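Local coordinates for Mgp-operon protein 3 (Mycoplasma pneumoniae, PDB 6RJ1) that probably serves in host-cell adhesion as the extracellular part of a membrane-bound adhesin subunit, P40/P90, with a beta-propeller-related fold, at residues A[140-145]-A[154-159]; A[584-589]-A[620-625]; A[889-894]-A[915-920]. One frame throughout, in Å; residues are numbered along the deposited sequence.

Interaction 1: A[140-145]-A[154-159]; sequences KQESQG and KGSLYK
E142 reaches across to the start of helix 157-163 and meets it with both carboxylate oxygens. OE1 of E142 takes a salt bridge from NZ of K159 at 2.8 Å; the ammonium arrives on the syn side, 16° out of the carboxylate plane. The bend of the lysine at its last torsion (chi4 82°) turns NZ back onto that oxygen, and CE of K159 also passes O of Q144 at 3.8 Å. OE2 of E142 receives a weak hydrogen bond from OG of S156, 2.9 Å away.

Lower down the same glutamate, CG of E142 lies 3.5 Å from CD2 of Y158, the two side chains running past each other in opposite directions. The tyrosine ring is covered on one face by the backbone: N of E142 sits over its centre and CA of Q141 nearer the rim.

What positions these groups is the helix start itself. S156 is the N-cap residue, and OG of S156 accepts from N of K159 at 3.1 Å, so one hydroxyl caps the helix while bonding the glutamate. Y158 is fixed at its far end by a hydrogen bond from OH to the carbonyl of Q67, with the F66 ring beside it. The contact thus ties the loop that follows strand 125-135 to the first turn of helix 157-163, with F66, T70 and A81 packed against the tyrosine.

Interaction 2: A[584-589]-A[620-625]; sequences GLDSDG and PVSGMK
D586 turns its carboxylate onto S622, taking both its backbone N-H and its hydroxyl, and this is the tight part of the contact. OD2 of D586 accepts from N of S622 at 2.9 Å through the syn lone pair, the N-H...O angle being 150°. OD1 of D586 accepts from OG of S622 at 2.8 Å, but from above the carboxylate plane, 40° out of it. One serine therefore holds both oxygens and fixes the rotation of the carboxylate. The aspartate CG stands between its own backbone N and carbonyl carbon (chi1 63°), which directs the acid at S622.

G584 also comes close, its CA 3.6 Å from OG of S622. CB of L585 lies 4.0 Å from CA of P620 in a looser apolar touch. The first segment is itself folded tightly as a type I turn from G584 to S587, where O of G584 accepts from both N and OG of S587.

The chain of K625 leads from this part to the solvent side, CB of K625 passing 3.3 Å from OD2 of D586. There the contact is looser: K625 forms a salt bridge with the exposed D588, NZ of K625 lying 2.9 Å from OD1 of D588, though the hydrogen bond within it is weak. A type II' turn from S622 to K625 brings the lysine round to this side.

N597 completes the buried end, bonding N of G584 and OG of S622. The contact joins the loop between strand 575-577 and helix 591-595 to the loop following strand 614-616, with S587 and D588 touching the helix and L585 resting on F679 and L686.

Interaction 3: A[889-894]-A[915-920]; sequences AVITVS and ALAVQN
A915 opens the pairing of two antiparallel strands by setting its CB 3.8 Å from CG1 of V893. Next, L916 forms a hydrogen-bonded pair with S894: N of L916 gives to O of S894 at 2.8 Å, and O of L916 takes the serine N at 2.9 Å. A917 faces V893 in a non-hydrogen-bonded pair, and its methyl touches CG2 of V893 and CG2 of I891. V918 then pairs with T892, N of T892 giving to O of V918 at 2.8 Å. Q919 lies opposite I891 on the same face as A917 and V893, and its N bonds the carboxylate of E843.

N920 ends the strand with a side-chain hydrogen bond. ND2 of N920 gives to OG1 of T892 at 2.8 Å, nearly straight at 164° and in the amide plane, while its N holds O of V890. That hydroxyl has a second partner in the carbonyl O of G961. The asparagine CG, placed between N and carbonyl carbon (chi1 59°), folds back over the neighbouring strand.

Strand 888-896 runs between 862-868 and 914-920 in an antiparallel sheet. V893, A915 and A917 pack on V809 of strand 808-815, whereas T892 and N920 meet F864.

In the fold
The three contacts follow one another along the chain, each closing before the next opens, and none touches another. Between centres, interactions 1 and 2 are about 42 Å apart, interactions 2 and 3 about 40 Å, and interactions 1 and 3, on opposite sides of the chain's centre, about 49 Å. They share no sheet. Interaction 1 lies on the connection from strand 125-135 of the eight-stranded mixed sheet to strand 165-167 of the ten-stranded one. Interaction 2 joins loops of the MgpC adhesin region, after strand 575-577 and before strand 650-654, both of the ten-stranded sheet. Interaction 3 pairs strands inside a later antiparallel sheet. Two contacts thus fasten loops, while the third builds a sheet itself.

Interaction 1: A[140-145]-A[154-159]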
loop_
_atom_site.group_PDB
_atom_site.type_symbol
_atom_site.label_atom_id
_atom_site.label_comp_id
_atom_site.label_asym_id
_atom_site.label_seq_id
_atom_site.Cartn_x
_atom_site.Cartn_y
_atom_site.Cartn_z
ATOM N N LYS A 140 8.987 7.267 -22.796
ATOM C CA LYS A 140 9.280 7.973 -24.041
ATOM C C LYS A 140 8.094 8.785 -24.550
ATOM O O LYS A 140 6.994 8.248 -24.691
ATOM C CB LYS A 140 9.829 6.983 -25.097
ATOM C CG LYS A 140 9.994 7.513 -26.525
ATOM C CD LYS A 140 9.124 6.696 -27.497
ATOM C CE LYS A 140 9.248 7.102 -28.946
ATOM N NZ LYS A 140 10.506 6.599 -29.562
ATOM N N GLN A 141 8.333 10.090 -24.817
ATOM C CA GLN A 141 7.349 11.020 -25.377
ATOM C C GLN A 141 7.110 10.548 -26.800
ATOM O O GLN A 141 8.066 10.416 -27.568
ATOM C CB GLN A 141 7.875 12.458 -25.346
ATOM C CG GLN A 141 6.883 13.416 -24.721
ATOM C CD GLN A 141 7.351 14.841 -24.768
ATOM O OE1 GLN A 141 6.776 15.672 -25.476
ATOM N NE2 GLN A 141 8.388 15.167 -23.997
ATOM N N GLU A 142 5.861 10.208 -27.129
ATOM C CA GLU A 142 5.533 9.578 -28.397
ATOM C C GLU A 142 5.591 10.523 -29.616
ATOM O O GLU A 142 6.702 10.850 -30.024
ATOM C CB GLU A 142 4.208 8.821 -28.293
ATOM C CG GLU A 142 4.350 7.671 -27.312
ATOM C CD GLU A 142 3.504 6.445 -27.566
ATOM O OE1 GLU A 142 2.278 6.595 -27.766
ATOM O OE2 GLU A 142 4.068 5.329 -27.534
ATOM N N SER A 143 4.429 10.915 -30.202
ATOM C CA SER A 143 4.175 11.729 -31.416
ATOM C C SER A 143 3.166 10.942 -32.263
ATOM O O SER A 143 2.555 11.497 -33.179
ATOM C CB SER A 143 5.440 11.965 -32.245
ATOM O OG SER A 143 6.292 12.954 -31.689
ATOM N N GLN A 144 3.002 9.638 -31.926
ATOM C CA GLN A 144 2.129 8.645 -32.568
ATOM C C GLN A 144 0.655 8.814 -32.138
ATOM O O GLN A 144 0.079 7.934 -31.488
ATOM C CB GLN A 144 2.647 7.215 -32.281
ATOM C CG GLN A 144 4.036 6.921 -32.854
ATOM C CD GLN A 144 4.955 6.269 -31.845
ATOM O OE1 GLN A 144 5.464 6.909 -30.915
ATOM N NE2 GLN A 144 5.202 4.981 -32.022
ATOM N N GLY A 145 0.074 9.952 -32.518
ATOM C CA GLY A 145 -1.309 10.314 -32.220
ATOM C C GLY A 145 -1.654 11.732 -32.630
ATOM O O GLY A 145 -1.176 12.229 -33.654
ATOM N N LYS A 154 2.183 -3.057 -30.447
ATOM C CA LYS A 154 3.155 -2.471 -29.523
ATOM C C LYS A 154 2.461 -1.592 -28.460
ATOM O O LYS A 154 1.870 -0.555 -28.795
ATOM C CB LYS A 154 4.235 -1.680 -30.297
ATOM C CG LYS A 154 5.586 -1.593 -29.584
ATOM C CD LYS A 154 6.595 -0.766 -30.394
ATOM C CE LYS A 154 8.029 -0.945 -29.940
ATOM N NZ LYS A 154 8.306 -0.275 -28.640
ATOM N N GLY A 155 2.520 -2.037 -27.203
ATOM C CA GLY A 155 1.913 -1.335 -26.079
ATOM C C GLY A 155 2.628 -0.051 -25.706
ATOM O O GLY A 155 3.845 0.067 -25.888
ATOM N N SER A 156 1.875 0.922 -25.171
ATOM C CA SER A 156 2.412 2.224 -24.788
ATOM C C SER A 156 2.046 2.662 -23.376
ATOM O O SER A 156 0.886 2.996 -23.105
ATOM C CB SER A 156 1.994 3.287 -25.800
ATOM O OG SER A 156 2.341 4.594 -25.374
ATOM N N LEU A 157 3.056 2.723 -22.495
ATOM C CA LEU A 157 2.908 3.210 -21.130
ATOM C C LEU A 157 2.579 4.707 -21.167
ATOM O O LEU A 157 1.759 5.172 -20.376
ATOM C CB LEU A 157 4.186 2.932 -20.328
ATOM C CG LEU A 157 4.296 3.470 -18.887
ATOM C CD1 LEU A 157 3.139 3.003 -17.993
ATOM C CD2 LEU A 157 5.595 3.048 -18.276
ATOM N N TYR A 158 3.170 5.441 -22.127
ATOM C CA TYR A 158 2.918 6.865 -22.334
ATOM C C TYR A 158 1.415 7.147 -22.524
ATOM O O TYR A 158 0.880 8.069 -21.898
ATOM C CB TYR A 158 3.738 7.410 -23.517
ATOM C CG TYR A 158 3.509 8.888 -23.735
ATOM C CD1 TYR A 158 4.113 9.834 -22.914
ATOM C CD2 TYR A 158 2.630 9.340 -24.713
ATOM C CE1 TYR A 158 3.867 11.196 -23.077
ATOM C CE2 TYR A 158 2.382 10.699 -24.889
ATOM C CZ TYR A 158 2.987 11.620 -24.053
ATOM O OH TYR A 158 2.735 12.955 -24.190
ATOM N N LYS A 159 0.744 6.339 -23.363
ATOM C CA LYS A 159 -0.684 6.471 -23.640
ATOM C C LYS A 159 -1.521 6.290 -22.379
ATOM O O LYS A 159 -2.469 7.049 -22.176
ATOM C CB LYS A 159 -1.124 5.514 -24.760
ATOM C CG LYS A 159 -0.688 5.972 -26.141
ATOM C CD LYS A 159 -1.393 5.208 -27.245
ATOM C CE LYS A 159 -0.905 5.611 -28.618
ATOM N NZ LYS A 159 0.359 4.915 -28.982
#

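Interaction 2: A[584-589]-A[620-625]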
loop_
_atom_site.group_PDB
_atom_site.type_symbol
_atom_site.label_atom_id
_atom_site.label_comp_id
_atom_site.label_asym_id
_atom_site.label_seq_id
_atom_site.Cartn_x
_atom_site.Cartn_y
_atom_site.Cartn_z
ATOM N N GLY A 584 -17.108 -18.309 -5.562
ATOM C CA GLY A 584 -18.498 -18.747 -5.461
ATOM C C GLY A 584 -18.806 -19.597 -4.242
ATOM O O GLY A 584 -17.901 -20.197 -3.654
ATOM N N LEU A 585 -20.094 -19.648 -3.850
ATOM C CA LEU A 585 -20.556 -20.428 -2.698
ATOM C C LEU A 585 -20.325 -21.929 -2.892
ATOM O O LEU A 585 -20.081 -22.654 -1.928
ATOM C CB LEU A 585 -22.039 -20.152 -2.412
ATOM C CG LEU A 585 -22.369 -18.808 -1.773
ATOM C CD1 LEU A 585 -23.854 -18.529 -1.839
ATOM C CD2 LEU A 585 -21.898 -18.740 -0.333
ATOM N N ASP A 586 -20.369 -22.366 -4.151
ATOM C CA ASP A 586 -20.199 -23.739 -4.617
ATOM C C ASP A 586 -18.736 -24.103 -4.945
ATOM O O ASP A 586 -18.503 -25.123 -5.598
ATOM C CB ASP A 586 -21.091 -23.960 -5.854
ATOM C CG ASP A 586 -20.719 -23.095 -7.048
ATOM O OD1 ASP A 586 -20.481 -21.877 -6.856
ATOM O OD2 ASP A 586 -20.674 -23.627 -8.168
ATOM N N SER A 587 -17.757 -23.291 -4.496
ATOM C CA SER A 587 -16.343 -23.576 -4.748
ATOM C C SER A 587 -15.933 -24.878 -4.080
ATOM O O SER A 587 -16.461 -25.222 -3.018
ATOM C CB SER A 587 -15.461 -22.459 -4.206
ATOM O OG SER A 587 -15.715 -21.224 -4.845
ATOM N N ASP A 588 -14.982 -25.594 -4.702
ATOM C CA ASP A 588 -14.438 -26.825 -4.143
ATOM C C ASP A 588 -13.539 -26.482 -2.950
ATOM O O ASP A 588 -13.065 -25.345 -2.842
ATOM C CB ASP A 588 -13.684 -27.636 -5.210
ATOM C CG ASP A 588 -14.586 -28.243 -6.265
ATOM O OD1 ASP A 588 -15.590 -28.904 -5.889
ATOM O OD2 ASP A 588 -14.287 -28.072 -7.467
ATOM N N GLY A 589 -13.362 -27.451 -2.054
ATOM C CA GLY A 589 -12.583 -27.289 -0.833
ATOM C C GLY A 589 -11.094 -27.120 -1.031
ATOM O O GLY A 589 -10.531 -27.565 -2.033
ATOM N N PRO A 620 -24.224 -18.396 -6.119
ATOM C CA PRO A 620 -24.394 -19.792 -5.676
ATOM C C PRO A 620 -23.857 -20.804 -6.694
ATOM O O PRO A 620 -23.719 -21.974 -6.358
ATOM C CB PRO A 620 -25.903 -19.921 -5.445
ATOM C CG PRO A 620 -26.519 -18.614 -5.949
ATOM C CD PRO A 620 -25.472 -17.876 -6.711
ATOM N N VAL A 621 -23.563 -20.360 -7.935
ATOM C CA VAL A 621 -22.985 -21.186 -9.007
ATOM C C VAL A 621 -21.762 -20.493 -9.637
ATOM O O VAL A 621 -21.790 -19.289 -9.904
ATOM C CB VAL A 621 -23.986 -21.703 -10.074
ATOM C CG1 VAL A 621 -24.895 -22.790 -9.504
ATOM C CG2 VAL A 621 -24.799 -20.577 -10.679
ATOM N N SER A 622 -20.682 -21.261 -9.834
ATOM C CA SER A 622 -19.412 -20.805 -10.404
ATOM C C SER A 622 -18.636 -21.981 -11.013
ATOM O O SER A 622 -18.984 -23.140 -10.787
ATOM C CB SER A 622 -18.564 -20.110 -9.337
ATOM O OG SER A 622 -18.239 -20.989 -8.270
ATOM N N GLY A 623 -17.596 -21.665 -11.772
ATOM C CA GLY A 623 -16.710 -22.645 -12.384
ATOM C C GLY A 623 -17.378 -23.539 -13.386
ATOM O O GLY A 623 -17.956 -23.053 -14.358
ATOM N N MET A 624 -17.302 -24.850 -13.140
ATOM C CA MET A 624 -17.888 -25.880 -13.998
ATOM C C MET A 624 -19.103 -26.535 -13.346
ATOM O O MET A 624 -19.408 -27.697 -13.622
ATOM C CB MET A 624 -16.823 -26.913 -14.411
ATOM C CG MET A 624 -15.754 -26.343 -15.313
ATOM S SD MET A 624 -16.389 -25.920 -16.947
ATOM C CE MET A 624 -15.003 -24.972 -17.592
ATOM N N LYS A 625 -19.825 -25.763 -12.518
ATOM C CA LYS A 625 -21.013 -26.235 -11.808
ATOM C C LYS A 625 -22.324 -25.575 -12.294
ATOM O O LYS A 625 -23.337 -25.602 -11.586
ATOM C CB LYS A 625 -20.823 -26.090 -10.295
ATOM C CG LYS A 625 -19.767 -27.032 -9.714
ATOM C CD LYS A 625 -19.582 -26.805 -8.221
ATOM C CE LYS A 625 -18.770 -27.885 -7.549
ATOM N NZ LYS A 625 -17.347 -27.838 -7.960
#

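Interaction 3: A[889-894]-A[915-920]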
loop_
_atom_site.group_PDB
_atom_site.type_symbol
_atom_site.label_atom_id
_atom_site.label_comp_id
_atom_site.label_asym_id
_atom_site.label_seq_id
_atom_site.Cartn_x
_atom_site.Cartn_y
_atom_site.Cartn_z
ATOM N N ALA A 889 4.178 4.034 22.662
ATOM C CA ALA A 889 3.763 2.671 22.979
ATOM C C ALA A 889 4.693 1.709 22.242
ATOM O O ALA A 889 5.213 2.051 21.176
ATOM C CB ALA A 889 2.317 2.450 22.559
ATOM N N VAL A 890 4.951 0.536 22.824
ATOM C CA VAL A 890 5.835 -0.460 22.216
ATOM C C VAL A 890 5.160 -1.844 22.164
ATOM O O VAL A 890 4.642 -2.332 23.178
ATOM C CB VAL A 890 7.251 -0.511 22.872
ATOM C CG1 VAL A 890 8.227 -1.338 22.040
ATOM C CG2 VAL A 890 7.815 0.887 23.101
ATOM N N ILE A 891 5.179 -2.467 20.974
ATOM C CA ILE A 891 4.644 -3.811 20.745
ATOM C C ILE A 891 5.802 -4.800 20.540
ATOM O O ILE A 891 6.767 -4.488 19.849
ATOM C CB ILE A 891 3.611 -3.831 19.582
ATOM C CG1 ILE A 891 2.247 -3.278 20.059
ATOM C CG2 ILE A 891 3.466 -5.235 18.952
ATOM C CD1 ILE A 891 1.207 -2.972 18.964
ATOM N N THR A 892 5.707 -5.976 21.154
ATOM C CA THR A 892 6.685 -7.045 20.998
ATOM C C THR A 892 6.072 -8.131 20.120
ATOM O O THR A 892 4.934 -8.548 20.358
ATOM C CB THR A 892 7.133 -7.578 22.369
ATOM O OG1 THR A 892 7.830 -6.541 23.042
ATOM C CG2 THR A 892 8.047 -8.799 22.264
ATOM N N VAL A 893 6.822 -8.587 19.109
ATOM C CA VAL A 893 6.368 -9.670 18.247
ATOM C C VAL A 893 7.262 -10.900 18.474
ATOM O O VAL A 893 8.483 -10.801 18.396
ATOM C CB VAL A 893 6.197 -9.265 16.764
ATOM C CG1 VAL A 893 5.761 -10.456 15.921
ATOM C CG2 VAL A 893 5.183 -8.129 16.621
ATOM N N SER A 894 6.648 -12.038 18.806
ATOM C CA SER A 894 7.360 -13.284 19.079
ATOM C C SER A 894 6.877 -14.401 18.162
ATOM O O SER A 894 5.743 -14.363 17.698
ATOM C CB SER A 894 7.165 -13.689 20.538
ATOM O OG SER A 894 5.804 -13.628 20.940
ATOM N N ALA A 915 3.088 -15.708 14.329
ATOM C CA ALA A 915 3.662 -14.660 15.161
ATOM C C ALA A 915 2.647 -14.244 16.233
ATOM O O ALA A 915 1.469 -14.579 16.135
ATOM C CB ALA A 915 4.041 -13.466 14.301
ATOM N N LEU A 916 3.109 -13.533 17.265
ATOM C CA LEU A 916 2.267 -13.069 18.362
ATOM C C LEU A 916 2.667 -11.651 18.726
ATOM O O LEU A 916 3.814 -11.422 19.094
ATOM C CB LEU A 916 2.409 -14.019 19.568
ATOM C CG LEU A 916 1.361 -13.892 20.670
ATOM C CD1 LEU A 916 0.083 -14.637 20.314
ATOM C CD2 LEU A 916 1.897 -14.410 21.970
ATOM N N ALA A 917 1.733 -10.699 18.575
ATOM C CA ALA A 917 1.956 -9.283 18.869
ATOM C C ALA A 917 1.278 -8.883 20.162
ATOM O O ALA A 917 0.085 -9.150 20.337
ATOM C CB ALA A 917 1.444 -8.422 17.732
ATOM N N VAL A 918 2.036 -8.253 21.071
ATOM C CA VAL A 918 1.541 -7.804 22.377
ATOM C C VAL A 918 2.166 -6.479 22.811
ATOM O O VAL A 918 3.354 -6.253 22.581
ATOM C CB VAL A 918 1.689 -8.870 23.512
ATOM C CG1 VAL A 918 0.575 -9.902 23.478
ATOM C CG2 VAL A 918 3.063 -9.538 23.509
ATOM N N GLN A 919 1.365 -5.630 23.484
ATOM C CA GLN A 919 1.802 -4.373 24.091
ATOM C C GLN A 919 2.651 -4.841 25.279
ATOM O O GLN A 919 2.138 -5.495 26.187
ATOM C CB GLN A 919 0.584 -3.558 24.548
ATOM C CG GLN A 919 0.326 -2.348 23.679
ATOM C CD GLN A 919 0.402 -1.055 24.459
ATOM O OE1 GLN A 919 -0.559 -0.272 24.480
ATOM N NE2 GLN A 919 1.548 -0.792 25.112
ATOM N N ASN A 920 3.967 -4.615 25.195
ATOM C CA ASN A 920 4.956 -5.151 26.129
ATOM C C ASN A 920 5.079 -4.483 27.515
ATOM O O ASN A 920 5.784 -5.026 28.357
ATOM C CB ASN A 920 6.331 -5.179 25.465
ATOM C CG ASN A 920 6.880 -3.857 24.973
ATOM O OD1 ASN A 920 6.636 -2.778 25.530
ATOM N ND2 ASN A 920 7.677 -3.923 23.922
#